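Acarbose/maltose binding protein GacH (Streptomyces glaucescens, PDB 3K01) serves as the solute receptor of an ABC transporter, binding acarbose and an acarbose homolog, and probably also maltose. Local coordinates at residues Leu143-Asn148 / Pro283-Ser288; Ala155-Pro160 / Ala170-Glu175; Tyr190-Tyr195 / Arg223-Leu228; Leu279-Val284 / Lys354-Ala359. All coordinates share one frame; numbering follows the deposited sequence.

Contact 1. Residues Leu143-Asn148 / Pro283-Ser288; sequences LALFYN and PVPAGS
Val-284 and Leu-143 are joined by one water and by a methyl contact, where the segment 283-288 peels away from the strand that carries 143-148. The polar link is indirect: water 1 donates to Leu-143 O at 2.8 Å and accepts from Val-284 N at 2.9 Å, so it satisfies a buried carbonyl and a buried amide with no direct hydrogen bond between the segments. Van der Waals contacts flank this bridge. Val-284 turns CG1 anti to its own carbonyl carbon (chi1 -61°), which lays that methyl against the Leu-143 backbone, 3.6 Å from Leu-143 O, and also brings it to 4.3 Å from Leu-143 CB, an apolar contact. Two residues along the strand, Leu-145 touches through CB, which sits 3.6 Å from Pro-283 O and 4.4 Å from Pro-285 CD. Direct strand pairing lies just beside the contact, where Leu-145 bonds to Ala-282 through the backbone, and the Leu-143 side chain touches Trp-262. A water between carbonyl and amide is consistent with an antiparallel pair splaying apart, here where the chain leaves strand 279-283 in the mixed sheet of this solute-binding protein.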
loop_
_atom_site.group_PDB
_atom_site.type_symbol
_atom_site.label_atom_id
_atom_site.label_comp_id
_atom_site.label_asym_id
_atom_site.label_seq_id
_atom_site.Cartn_x
_atom_site.Cartn_y
_atom_site.Cartn_z
ATOM N N LEU A 143 -1.653 4.660 3.500
ATOM C CA LEU A 143 -1.146 5.604 4.503
ATOM C C LEU A 143 -2.300 6.362 5.122
ATOM O O LEU A 143 -3.345 6.538 4.503
ATOM C CB LEU A 143 -0.187 6.602 3.837
ATOM C CG LEU A 143 1.100 6.035 3.265
ATOM C CD1 LEU A 143 1.961 7.130 2.594
ATOM C CD2 LEU A 143 1.933 5.304 4.338
ATOM N N ALA A 144 -2.071 6.839 6.355
ATOM C CA ALA A 144 -3.098 7.497 7.146
ATOM C C ALA A 144 -2.439 8.518 8.056
ATOM O O ALA A 144 -1.242 8.431 8.312
ATOM C CB ALA A 144 -3.867 6.459 7.986
ATOM N N LEU A 145 -3.232 9.480 8.528
ATOM C CA LEU A 145 -2.728 10.465 9.487
ATOM C C LEU A 145 -2.863 9.913 10.915
ATOM O O LEU A 145 -3.977 9.732 11.411
ATOM C CB LEU A 145 -3.535 11.739 9.344
ATOM C CG LEU A 145 -3.051 12.915 10.208
ATOM C CD1 LEU A 145 -1.709 13.435 9.775
ATOM C CD2 LEU A 145 -4.117 14.009 10.180
ATOM N N PHE A 146 -1.732 9.634 11.546
ATOM C CA PHE A 146 -1.698 9.251 12.963
ATOM C C PHE A 146 -1.651 10.526 13.803
ATOM O O PHE A 146 -0.963 11.490 13.454
ATOM C CB PHE A 146 -0.419 8.480 13.287
ATOM C CG PHE A 146 -0.357 7.064 12.780
ATOM C CD1 PHE A 146 0.175 6.089 13.598
ATOM C CD2 PHE A 146 -0.738 6.691 11.485
ATOM C CE1 PHE A 146 0.320 4.771 13.183
ATOM C CE2 PHE A 146 -0.613 5.361 11.064
ATOM C CZ PHE A 146 -0.092 4.403 11.934
ATOM N N TYR A 147 -2.354 10.547 14.925
ATOM C CA TYR A 147 -2.327 11.721 15.785
ATOM C C TYR A 147 -2.322 11.328 17.258
ATOM O O TYR A 147 -2.875 10.307 17.673
ATOM C CB TYR A 147 -3.468 12.712 15.468
ATOM C CG TYR A 147 -4.866 12.173 15.566
ATOM C CD1 TYR A 147 -5.453 11.499 14.491
ATOM C CD2 TYR A 147 -5.624 12.377 16.732
ATOM C CE1 TYR A 147 -6.746 11.027 14.579
ATOM C CE2 TYR A 147 -6.900 11.907 16.815
ATOM C CZ TYR A 147 -7.450 11.242 15.737
ATOM O OH TYR A 147 -8.747 10.750 15.807
ATOM N N ASN A 148 -1.669 12.176 18.047
ATOM C CA ASN A 148 -1.608 12.074 19.496
ATOM C C ASN A 148 -2.843 12.771 20.051
ATOM O O ASN A 148 -2.976 13.997 19.986
ATOM C CB ASN A 148 -0.314 12.756 19.957
ATOM C CG ASN A 148 -0.054 12.636 21.455
ATOM O OD1 ASN A 148 1.130 12.440 21.890
ATOM N ND2 ASN A 148 -1.080 12.815 22.244
ATOM N N PRO A 283 -7.916 9.563 7.843
ATOM C CA PRO A 283 -7.393 9.622 6.487
ATOM C C PRO A 283 -6.324 10.701 6.354
ATOM O O PRO A 283 -6.320 11.688 7.116
ATOM C CB PRO A 283 -8.633 9.979 5.650
ATOM C CG PRO A 283 -9.782 9.501 6.461
ATOM C CD PRO A 283 -9.370 9.785 7.882
ATOM N N VAL A 284 -5.437 10.543 5.383
ATOM C CA VAL A 284 -4.522 11.643 5.099
ATOM C C VAL A 284 -5.314 12.915 4.763
ATOM O O VAL A 284 -6.417 12.865 4.205
ATOM C CB VAL A 284 -3.525 11.316 3.967
ATOM C CG1 VAL A 284 -2.665 10.118 4.340
ATOM C CG2 VAL A 284 -4.226 11.111 2.631
ATOM N N PRO A 285 -4.751 14.081 5.079
ATOM C CA PRO A 285 -5.487 15.305 4.767
ATOM C C PRO A 285 -5.632 15.575 3.271
ATOM O O PRO A 285 -4.751 15.229 2.475
ATOM C CB PRO A 285 -4.656 16.429 5.434
ATOM C CG PRO A 285 -3.314 15.851 5.570
ATOM C CD PRO A 285 -3.485 14.365 5.775
ATOM N N ALA A 286 -6.733 16.216 2.909
ATOM C CA ALA A 286 -6.919 16.783 1.576
ATOM C C ALA A 286 -5.887 17.863 1.293
ATOM O O ALA A 286 -5.294 18.440 2.220
ATOM C CB ALA A 286 -8.315 17.371 1.459
ATOM N N GLY A 287 -5.679 18.145 0.019
ATOM C CA GLY A 287 -4.953 19.330 -0.402
ATOM C C GLY A 287 -5.948 20.288 -1.028
ATOM O O GLY A 287 -7.139 20.282 -0.702
ATOM N N SER A 288 -5.459 21.104 -1.946
ATOM C CA SER A 288 -6.299 22.159 -2.514
ATOM C C SER A 288 -7.331 21.630 -3.493
ATOM O O SER A 288 -8.305 22.332 -3.793
ATOM C CB SER A 288 -5.436 23.220 -3.202
ATOM O OG SER A 288 -4.973 22.771 -4.448
HETATM O O HOH W 1 -5.667 7.975 3.993
#

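Contact 2. Residues Ala155-Pro160 / Ala170-Glu175; sequences AGVEVP and AAEITE
Val-157 and Glu-172 lie alongside each other, their side chains running past one another in opposite directions, so that one valine methyl rides along much of the glutamate. Val-157 CG1 is the touching branch: it stands 3.6 Å from Glu-172 CB and 3.4 Å from Glu-172 CD and, at the end of the glutamate side chain, 3.4 Å from Glu-172 OE2. Glu-172 takes this course because CG lies anti to its carbonyl carbon (chi1 -59°) and the chain then stretches out beyond CG, carrying the carboxylate past Val-157 CG1. The contact there is van der Waals in kind, a methyl against a carboxylate, and no hydrogen bond joins the two segments.

Beside this pair, Ala-155 points its CB toward helix 163-177, 3.8 Å from Ile-173 CG1 and equally close to Ile-173 CA, so the small methyl rests on the root of the isoleucine as well as on its branch. The second methyl of Val-157, CG2, reaches the far end of the same residue, 4.3 Å from Ile-173 CD1. Ile-173 is thus touched at both ends of its longer branch. Between Ala-155 and Val-157 the chain turns at Gly-156, whose positive phi (81°) closes a Schellman motif at the end of helix 149-155 and turns the chain so that Val-157 also faces helix 163-177.

The loop after helix 149-155 thus packs back on helix 163-177: Leu-152 of helix 149-155 touches both Val-157 and Ile-173, while on the sheet side Ile-173 rests on Ala-255 and Met-256 of strand 254-259.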
loop_
_atom_site.group_PDB
_atom_site.type_symbol
_atom_site.label_atom_id
_atom_site.label_comp_id
_atom_site.label_asym_id
_atom_site.label_seq_id
_atom_site.Cartn_x
_atom_site.Cartn_y
_atom_site.Cartn_z
ATOM N N ALA A 155 -4.362 21.155 22.969
ATOM C CA ALA A 155 -4.305 22.327 22.099
ATOM C C ALA A 155 -5.703 22.820 21.711
ATOM O O ALA A 155 -5.839 23.935 21.174
ATOM C CB ALA A 155 -3.502 22.000 20.854
ATOM N N GLY A 156 -6.735 22.006 21.917
ATOM C CA GLY A 156 -8.110 22.372 21.583
ATOM C C GLY A 156 -8.501 22.209 20.127
ATOM O O GLY A 156 -9.497 22.782 19.669
ATOM N N VAL A 157 -7.747 21.407 19.372
ATOM C CA VAL A 157 -7.988 21.357 17.936
ATOM C C VAL A 157 -8.627 20.044 17.509
ATOM O O VAL A 157 -8.457 19.011 18.175
ATOM C CB VAL A 157 -6.696 21.570 17.129
ATOM C CG1 VAL A 157 -6.038 22.898 17.471
ATOM C CG2 VAL A 157 -5.725 20.429 17.340
ATOM N N GLU A 158 -9.332 20.092 16.379
ATOM C CA GLU A 158 -9.862 18.900 15.739
ATOM C C GLU A 158 -8.781 18.293 14.860
ATOM O O GLU A 158 -7.853 18.975 14.433
ATOM C CB GLU A 158 -11.062 19.229 14.841
ATOM C CG GLU A 158 -12.243 19.936 15.515
ATOM C CD GLU A 158 -12.791 19.212 16.733
ATOM O OE1 GLU A 158 -13.188 19.918 17.696
ATOM O OE2 GLU A 158 -12.849 17.956 16.734
ATOM N N VAL A 159 -8.919 17.006 14.570
ATOM C CA VAL A 159 -8.045 16.359 13.594
ATOM C C VAL A 159 -8.193 17.085 12.254
ATOM O O VAL A 159 -9.304 17.277 11.785
ATOM C CB VAL A 159 -8.478 14.878 13.387
ATOM C CG1 VAL A 159 -7.596 14.201 12.362
ATOM C CG2 VAL A 159 -8.481 14.154 14.719
ATOM N N PRO A 160 -7.086 17.567 11.671
ATOM C CA PRO A 160 -7.238 18.316 10.416
ATOM C C PRO A 160 -7.631 17.457 9.226
ATOM O O PRO A 160 -7.115 16.352 9.039
ATOM C CB PRO A 160 -5.863 18.943 10.193
ATOM C CG PRO A 160 -4.895 18.043 10.944
ATOM C CD PRO A 160 -5.684 17.527 12.136
ATOM N N ALA A 170 -1.342 22.819 13.592
ATOM C CA ALA A 170 0.058 22.749 13.994
ATOM C C ALA A 170 0.481 23.975 14.794
ATOM O O ALA A 170 1.160 23.834 15.832
ATOM C CB ALA A 170 0.942 22.619 12.775
ATOM N N ALA A 171 0.084 25.157 14.344
ATOM C CA ALA A 171 0.445 26.361 15.077
ATOM C C ALA A 171 -0.176 26.375 16.466
ATOM O O ALA A 171 0.470 26.822 17.427
ATOM C CB ALA A 171 0.066 27.600 14.285
ATOM N N GLU A 172 -1.409 25.892 16.604
ATOM C CA GLU A 172 -2.053 25.817 17.921
ATOM C C GLU A 172 -1.336 24.802 18.811
ATOM O O GLU A 172 -1.153 25.041 20.009
ATOM C CB GLU A 172 -3.526 25.420 17.769
ATOM C CG GLU A 172 -4.373 26.383 16.915
ATOM C CD GLU A 172 -5.848 26.329 17.276
ATOM O OE1 GLU A 172 -6.186 26.562 18.457
ATOM O OE2 GLU A 172 -6.666 26.058 16.376
ATOM N N ILE A 173 -0.980 23.652 18.245
ATOM C CA ILE A 173 -0.273 22.627 18.985
ATOM C C ILE A 173 1.066 23.176 19.476
ATOM O O ILE A 173 1.433 23.012 20.656
ATOM C CB ILE A 173 -0.116 21.372 18.105
ATOM C CG1 ILE A 173 -1.473 20.676 17.962
ATOM C CG2 ILE A 173 0.909 20.428 18.731
ATOM C CD1 ILE A 173 -1.526 19.740 16.743
ATOM N N THR A 174 1.820 23.837 18.617
ATOM C CA THR A 174 3.100 24.391 19.042
ATOM C C THR A 174 2.910 25.436 20.155
ATOM O O THR A 174 3.636 25.436 21.153
ATOM C CB THR A 174 3.899 24.930 17.860
ATOM O OG1 THR A 174 4.084 23.857 16.930
ATOM C CG2 THR A 174 5.268 25.428 18.319
ATOM N N GLU A 175 1.938 26.331 20.004
ATOM C CA GLU A 175 1.753 27.377 21.010
ATOM C C GLU A 175 1.435 26.763 22.363
ATOM O O GLU A 175 1.905 27.250 23.407
ATOM C CB GLU A 175 0.656 28.343 20.569
ATOM C CG GLU A 175 0.474 29.554 21.482
ATOM C CD GLU A 175 -0.627 29.392 22.503
ATOM O OE1 GLU A 175 -1.207 28.309 22.645
ATOM O OE2 GLU A 175 -0.932 30.397 23.201
#

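Contact 3. Residues Tyr190-Tyr195 / Arg223-Leu228; sequences YWFLPY and RVIKDL
This is a buried, wholly apolar contact, in which Tyr-195 of helix 193-198 and the nearby Phe-192 pack against one side of helix 216-230. Tyr-195 carries most of it. Its ring meets three side chains of the other helix. Ile-225 CG2 sits over one face, 3.5 Å from Tyr-195 CD2 and 3.9 Å from the ring centroid, 30° off the ring normal, a CH-pi contact. Val-224 CG1 and Leu-228 CD1 approach the same ring obliquely, at 3.8 Å from Tyr-195 CD1 and 3.7 Å from Tyr-195 CE1, respectively. Leu-228 comes from the opposite direction to the tyrosine, the two side chains meeting between the helices.

Ile-225 serves both aromatic rings. Its CG1 lies between the backbone N and the carbonyl carbon (chi1 67°), which sends CG2 to the tyrosine while the longer branch carries CD1 to Phe-192 CD1, at 4.1 Å. Phe-192 and Ile-225 cross there at about a right angle. Phe-192 can reach so far because its ring is swung anti to the backbone N (chi1 180°).

Several helices surround the contact. Phe-192 is also stacked with Tyr-222 and touches Ile-379 of helix 376-387, which likewise sends Met-383 to Ile-225. Helix 163-177 also adjoins the contact, Val-163 meeting Val-224 and Leu-166 meeting Leu-228, with Asp-227 in a salt bridge to Lys-167.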
loop_
_atom_site.group_PDB
_atom_site.type_symbol
_atom_site.label_atom_id
_atom_site.label_comp_id
_atom_site.label_asym_id
_atom_site.label_seq_id
_atom_site.Cartn_x
_atom_site.Cartn_y
_atom_site.Cartn_z
ATOM N N TYR A 190 7.105 7.246 -1.301
ATOM C CA TYR A 190 5.714 6.818 -1.110
ATOM C C TYR A 190 4.939 7.872 -0.304
ATOM O O TYR A 190 3.747 8.067 -0.509
ATOM C CB TYR A 190 5.738 5.475 -0.401
ATOM C CG TYR A 190 4.461 4.674 -0.465
ATOM C CD1 TYR A 190 3.947 4.236 -1.692
ATOM C CD2 TYR A 190 3.808 4.286 0.700
ATOM C CE1 TYR A 190 2.840 3.441 -1.753
ATOM C CE2 TYR A 190 2.647 3.510 0.630
ATOM C CZ TYR A 190 2.215 3.073 -0.603
ATOM O OH TYR A 190 1.070 2.301 -0.694
ATOM N N TRP A 191 5.663 8.579 0.581
ATOM C CA TRP A 191 5.073 9.620 1.407
ATOM C C TRP A 191 4.848 10.933 0.687
ATOM O O TRP A 191 4.214 11.823 1.246
ATOM C CB TRP A 191 5.911 9.842 2.675
ATOM C CG TRP A 191 5.588 8.857 3.824
ATOM C CD1 TRP A 191 4.904 9.169 4.971
ATOM C CD2 TRP A 191 5.948 7.468 3.942
ATOM N NE1 TRP A 191 4.812 8.059 5.775
ATOM C CE2 TRP A 191 5.429 6.998 5.176
ATOM C CE3 TRP A 191 6.645 6.570 3.123
ATOM C CZ2 TRP A 191 5.588 5.668 5.604
ATOM C CZ3 TRP A 191 6.805 5.251 3.546
ATOM C CH2 TRP A 191 6.278 4.812 4.772
ATOM N N PHE A 192 5.339 11.072 -0.545
ATOM C CA PHE A 192 4.962 12.222 -1.337
ATOM C C PHE A 192 3.546 12.104 -1.895
ATOM O O PHE A 192 2.869 13.108 -2.136
ATOM C CB PHE A 192 5.981 12.392 -2.483
ATOM C CG PHE A 192 5.704 13.546 -3.388
ATOM C CD1 PHE A 192 5.863 14.847 -2.922
ATOM C CD2 PHE A 192 5.319 13.343 -4.703
ATOM C CE1 PHE A 192 5.649 15.948 -3.794
ATOM C CE2 PHE A 192 5.107 14.460 -5.575
ATOM C CZ PHE A 192 5.267 15.730 -5.107
ATOM N N LEU A 193 3.128 10.860 -2.147
ATOM C CA LEU A 193 1.923 10.651 -2.915
ATOM C C LEU A 193 0.656 11.264 -2.305
ATOM O O LEU A 193 -0.151 11.833 -3.039
ATOM C CB LEU A 193 1.754 9.162 -3.284
ATOM C CG LEU A 193 2.883 8.610 -4.166
ATOM C CD1 LEU A 193 2.681 7.114 -4.386
ATOM C CD2 LEU A 193 2.915 9.307 -5.527
ATOM N N PRO A 194 0.476 11.213 -0.974
ATOM C CA PRO A 194 -0.708 11.915 -0.435
ATOM C C PRO A 194 -0.786 13.390 -0.813
ATOM O O PRO A 194 -1.873 13.907 -1.056
ATOM C CB PRO A 194 -0.523 11.757 1.086
ATOM C CG PRO A 194 0.195 10.445 1.218
ATOM C CD PRO A 194 1.213 10.490 0.091
ATOM N N TYR A 195 0.369 14.058 -0.848
ATOM C CA TYR A 195 0.387 15.470 -1.248
ATOM C C TYR A 195 0.054 15.669 -2.719
ATOM O O TYR A 195 -0.655 16.613 -3.081
ATOM C CB TYR A 195 1.734 16.128 -0.883
ATOM C CG TYR A 195 1.976 16.030 0.609
ATOM C CD1 TYR A 195 1.213 16.748 1.526
ATOM C CD2 TYR A 195 2.929 15.172 1.098
ATOM C CE1 TYR A 195 1.424 16.604 2.900
ATOM C CE2 TYR A 195 3.152 15.021 2.451
ATOM C CZ TYR A 195 2.390 15.759 3.336
ATOM O OH TYR A 195 2.590 15.559 4.697
ATOM N N ARG A 223 5.473 22.165 -3.857
ATOM C CA ARG A 223 5.380 23.408 -3.086
ATOM C C ARG A 223 4.783 23.170 -1.706
ATOM O O ARG A 223 5.236 23.756 -0.732
ATOM C CB ARG A 223 4.559 24.439 -3.851
ATOM C CG ARG A 223 4.628 25.842 -3.261
ATOM C CD ARG A 223 3.929 26.861 -4.134
ATOM N NE ARG A 223 4.610 27.004 -5.414
ATOM C CZ ARG A 223 4.066 26.752 -6.604
ATOM N NH1 ARG A 223 2.801 26.341 -6.711
ATOM N NH2 ARG A 223 4.794 26.939 -7.691
ATOM N N VAL A 224 3.760 22.329 -1.617
ATOM C CA VAL A 224 3.105 22.061 -0.321
ATOM C C VAL A 224 4.079 21.482 0.684
ATOM O O VAL A 224 4.105 21.910 1.852
ATOM C CB VAL A 224 1.907 21.086 -0.521
ATOM C CG1 VAL A 224 1.448 20.441 0.816
ATOM C CG2 VAL A 224 0.751 21.788 -1.195
ATOM N N ILE A 225 4.901 20.527 0.274
ATOM C CA ILE A 225 5.774 19.902 1.256
ATOM C C ILE A 225 6.814 20.898 1.767
ATOM O O ILE A 225 7.130 20.924 2.958
ATOM C CB ILE A 225 6.425 18.578 0.749
ATOM C CG1 ILE A 225 7.436 18.806 -0.402
ATOM C CG2 ILE A 225 5.346 17.552 0.396
ATOM C CD1 ILE A 225 8.183 17.535 -0.784
ATOM N N LYS A 226 7.337 21.732 0.870
ATOM C CA LYS A 226 8.310 22.732 1.318
ATOM C C LYS A 226 7.663 23.793 2.208
ATOM O O LYS A 226 8.270 24.226 3.193
ATOM C CB LYS A 226 8.949 23.385 0.092
ATOM C CG LYS A 226 10.150 24.320 0.401
ATOM C CD LYS A 226 11.201 23.655 1.258
ATOM C CE LYS A 226 12.508 24.443 1.261
ATOM N NZ LYS A 226 13.466 23.963 2.317
ATOM N N ASP A 227 6.447 24.187 1.888
ATOM C CA ASP A 227 5.728 25.144 2.711
ATOM C C ASP A 227 5.460 24.570 4.105
ATOM O O ASP A 227 5.539 25.307 5.099
ATOM C CB ASP A 227 4.398 25.579 2.068
ATOM C CG ASP A 227 3.552 26.442 3.001
ATOM O OD1 ASP A 227 3.927 27.601 3.235
ATOM O OD2 ASP A 227 2.535 25.943 3.469
ATOM N N LEU A 228 5.125 23.292 4.200
ATOM C CA LEU A 228 4.861 22.724 5.518
ATOM C C LEU A 228 6.079 22.821 6.422
ATOM O O LEU A 228 5.982 23.143 7.614
ATOM C CB LEU A 228 4.399 21.283 5.362
ATOM C CG LEU A 228 2.923 21.162 4.966
ATOM C CD1 LEU A 228 2.576 19.739 4.598
ATOM C CD2 LEU A 228 1.993 21.593 6.105
#

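Contact 4. Residues Leu279-Val284 / Lys354-Ala359; sequences LGVAPV and KFFKPA
Val-281 sits against Phe-355 and Phe-356 where helix 351-360 runs along strand 279-283, a helix-on-strand packing on the mixed sheet of the solute-binding fold. The two short axes come within 6.5 Å at an angle of 13°, hence nearly parallel. The tight part lies round the valine, whose two methyls take different rings. CG1, anti to the backbone N (chi1 -180°), is 3.3 Å from Phe-355 O and lies over a face of Phe-356, 13° off its normal, a CH-pi contact offset toward the rim. CG2 instead meets the Phe-355 ring obliquely, 3.5 Å from Phe-355 CD1; the Val-281 and Phe-355 side chains cross at about a right angle. Farther along that ring, Leu-279 O comes in at the edge near its plane, 3.6 Å from Phe-355 CE1. Ile-264 of helix 264-268 touches Leu-279 and both phenylalanines.

Toward Pro-358, an exposed residue, the packing is looser: the proline rings meet at 4.1 Å, Pro-283 CG to Pro-358 CB. At the Lys-354 end a water lies 2.9 Å from Val-281 O and 2.9 Å from Lys-354 O, bridging the two carbonyls by hydrogen bonds that need not both be made at once.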
loop_
_atom_site.group_PDB
_atom_site.type_symbol
_atom_site.label_atom_id
_atom_site.label_comp_id
_atom_site.label_asym_id
_atom_site.label_seq_id
_atom_site.Cartn_x
_atom_site.Cartn_y
_atom_site.Cartn_z
ATOM N N LEU A 279 -3.851 6.997 20.809
ATOM C CA LEU A 279 -3.572 7.012 19.377
ATOM C C LEU A 279 -4.841 7.143 18.577
ATOM O O LEU A 279 -5.770 6.367 18.755
ATOM C CB LEU A 279 -2.847 5.736 18.969
ATOM C CG LEU A 279 -2.555 5.638 17.455
ATOM C CD1 LEU A 279 -1.652 6.781 16.963
ATOM C CD2 LEU A 279 -1.955 4.286 17.143
ATOM N N GLY A 280 -4.865 8.125 17.684
ATOM C CA GLY A 280 -5.924 8.214 16.698
ATOM C C GLY A 280 -5.344 8.038 15.316
ATOM O O GLY A 280 -4.156 8.350 15.067
ATOM N N VAL A 281 -6.183 7.552 14.407
ATOM C CA VAL A 281 -5.810 7.416 12.996
ATOM C C VAL A 281 -6.949 7.947 12.154
ATOM O O VAL A 281 -8.118 7.607 12.399
ATOM C CB VAL A 281 -5.489 5.950 12.632
ATOM C CG1 VAL A 281 -5.104 5.832 11.181
ATOM C CG2 VAL A 281 -4.343 5.416 13.496
ATOM N N ALA A 282 -6.606 8.782 11.174
ATOM C CA ALA A 282 -7.575 9.414 10.282
ATOM C C ALA A 282 -7.059 9.291 8.839
ATOM O O ALA A 282 -5.911 8.968 8.615
ATOM C CB ALA A 282 -7.747 10.875 10.655
ATOM N N PRO A 283 -7.916 9.563 7.843
ATOM C CA PRO A 283 -7.393 9.622 6.487
ATOM C C PRO A 283 -6.324 10.701 6.354
ATOM O O PRO A 283 -6.320 11.688 7.116
ATOM C CB PRO A 283 -8.633 9.979 5.650
ATOM C CG PRO A 283 -9.782 9.501 6.461
ATOM C CD PRO A 283 -9.370 9.785 7.882
ATOM N N VAL A 284 -5.437 10.543 5.383
ATOM C CA VAL A 284 -4.522 11.643 5.099
ATOM C C VAL A 284 -5.314 12.915 4.763
ATOM O O VAL A 284 -6.417 12.865 4.205
ATOM C CB VAL A 284 -3.525 11.316 3.967
ATOM C CG1 VAL A 284 -2.665 10.118 4.340
ATOM C CG2 VAL A 284 -4.226 11.111 2.631
ATOM N N LYS A 354 -10.684 -0.727 12.590
ATOM C CA LYS A 354 -11.200 0.512 13.169
ATOM C C LYS A 354 -10.275 1.690 12.879
ATOM O O LYS A 354 -10.733 2.791 12.564
ATOM C CB LYS A 354 -11.407 0.371 14.675
ATOM C CG LYS A 354 -12.548 -0.561 15.008
ATOM C CD LYS A 354 -12.772 -0.714 16.525
ATOM C CE LYS A 354 -11.563 -1.315 17.253
ATOM N NZ LYS A 354 -11.890 -1.465 18.730
ATOM N N PHE A 355 -8.967 1.468 13.006
ATOM C CA PHE A 355 -8.011 2.535 12.712
ATOM C C PHE A 355 -7.987 2.924 11.244
ATOM O O PHE A 355 -7.892 4.120 10.948
ATOM C CB PHE A 355 -6.586 2.145 13.088
ATOM C CG PHE A 355 -6.236 2.259 14.553
ATOM C CD1 PHE A 355 -6.572 3.393 15.287
ATOM C CD2 PHE A 355 -5.472 1.269 15.161
ATOM C CE1 PHE A 355 -6.184 3.513 16.626
ATOM C CE2 PHE A 355 -5.093 1.386 16.526
ATOM C CZ PHE A 355 -5.444 2.513 17.221
ATOM N N PHE A 356 -8.051 1.945 10.331
ATOM C CA PHE A 356 -7.681 2.173 8.923
ATOM C C PHE A 356 -8.738 2.168 7.874
ATOM O O PHE A 356 -8.474 2.588 6.756
ATOM C CB PHE A 356 -6.565 1.222 8.472
ATOM C CG PHE A 356 -5.225 1.650 8.964
ATOM C CD1 PHE A 356 -4.426 2.527 8.241
ATOM C CD2 PHE A 356 -4.805 1.234 10.207
ATOM C CE1 PHE A 356 -3.188 2.951 8.783
ATOM C CE2 PHE A 356 -3.586 1.645 10.717
ATOM C CZ PHE A 356 -2.800 2.505 9.993
ATOM N N LYS A 357 -9.935 1.673 8.167
ATOM C CA LYS A 357 -10.895 1.609 7.081
ATOM C C LYS A 357 -11.224 2.977 6.451
ATOM O O LYS A 357 -11.267 3.076 5.219
ATOM C CB LYS A 357 -12.130 0.789 7.436
ATOM C CG LYS A 357 -13.078 0.522 6.232
ATOM C CD LYS A 357 -12.344 0.023 4.968
ATOM C CE LYS A 357 -13.262 -0.658 3.959
ATOM N NZ LYS A 357 -14.394 0.150 3.542
ATOM N N PRO A 358 -11.437 4.037 7.256
ATOM C CA PRO A 358 -11.661 5.317 6.587
ATOM C C PRO A 358 -10.491 5.748 5.693
ATOM O O PRO A 358 -10.698 6.297 4.610
ATOM C CB PRO A 358 -11.878 6.287 7.766
ATOM C CG PRO A 358 -12.456 5.387 8.853
ATOM C CD PRO A 358 -11.646 4.125 8.722
ATOM N N ALA A 359 -9.262 5.460 6.120
ATOM C CA ALA A 359 -8.094 5.753 5.278
ATOM C C ALA A 359 -8.098 4.913 3.996
ATOM O O ALA A 359 -7.826 5.406 2.896
ATOM C CB ALA A 359 -6.821 5.508 6.076
HETATM O O HOH W 2 -10.129 5.563 13.033
#

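Overall arrangement
Contacts 1 and 4 are centred 8 Å apart and share Pro-283 and Val-284; strands 132-148 and 279-283 are neighbours in one mixed sheet. Contact 1 lies where the chain leaves strand 279-283, and contact 4 packs a helix on that strand. Contacts 2 and 3 lie within the chain loop closed by contact 1, contact 2 first. Contact 2, 14 Å from contact 1, meets it through Val-159 against Tyr-147 and Leu-145. Contacts 2 and 3 do not touch, yet helix 163-177, part of contact 2, also touches contact 3 through Val-224 and Leu-228. Contacts 1, 2 and 4 thus gather round strands 132-148 and 279-283 of the receptor, with contact 3, 12 Å from contact 1, reaching them through Pro-194 and Trp-191.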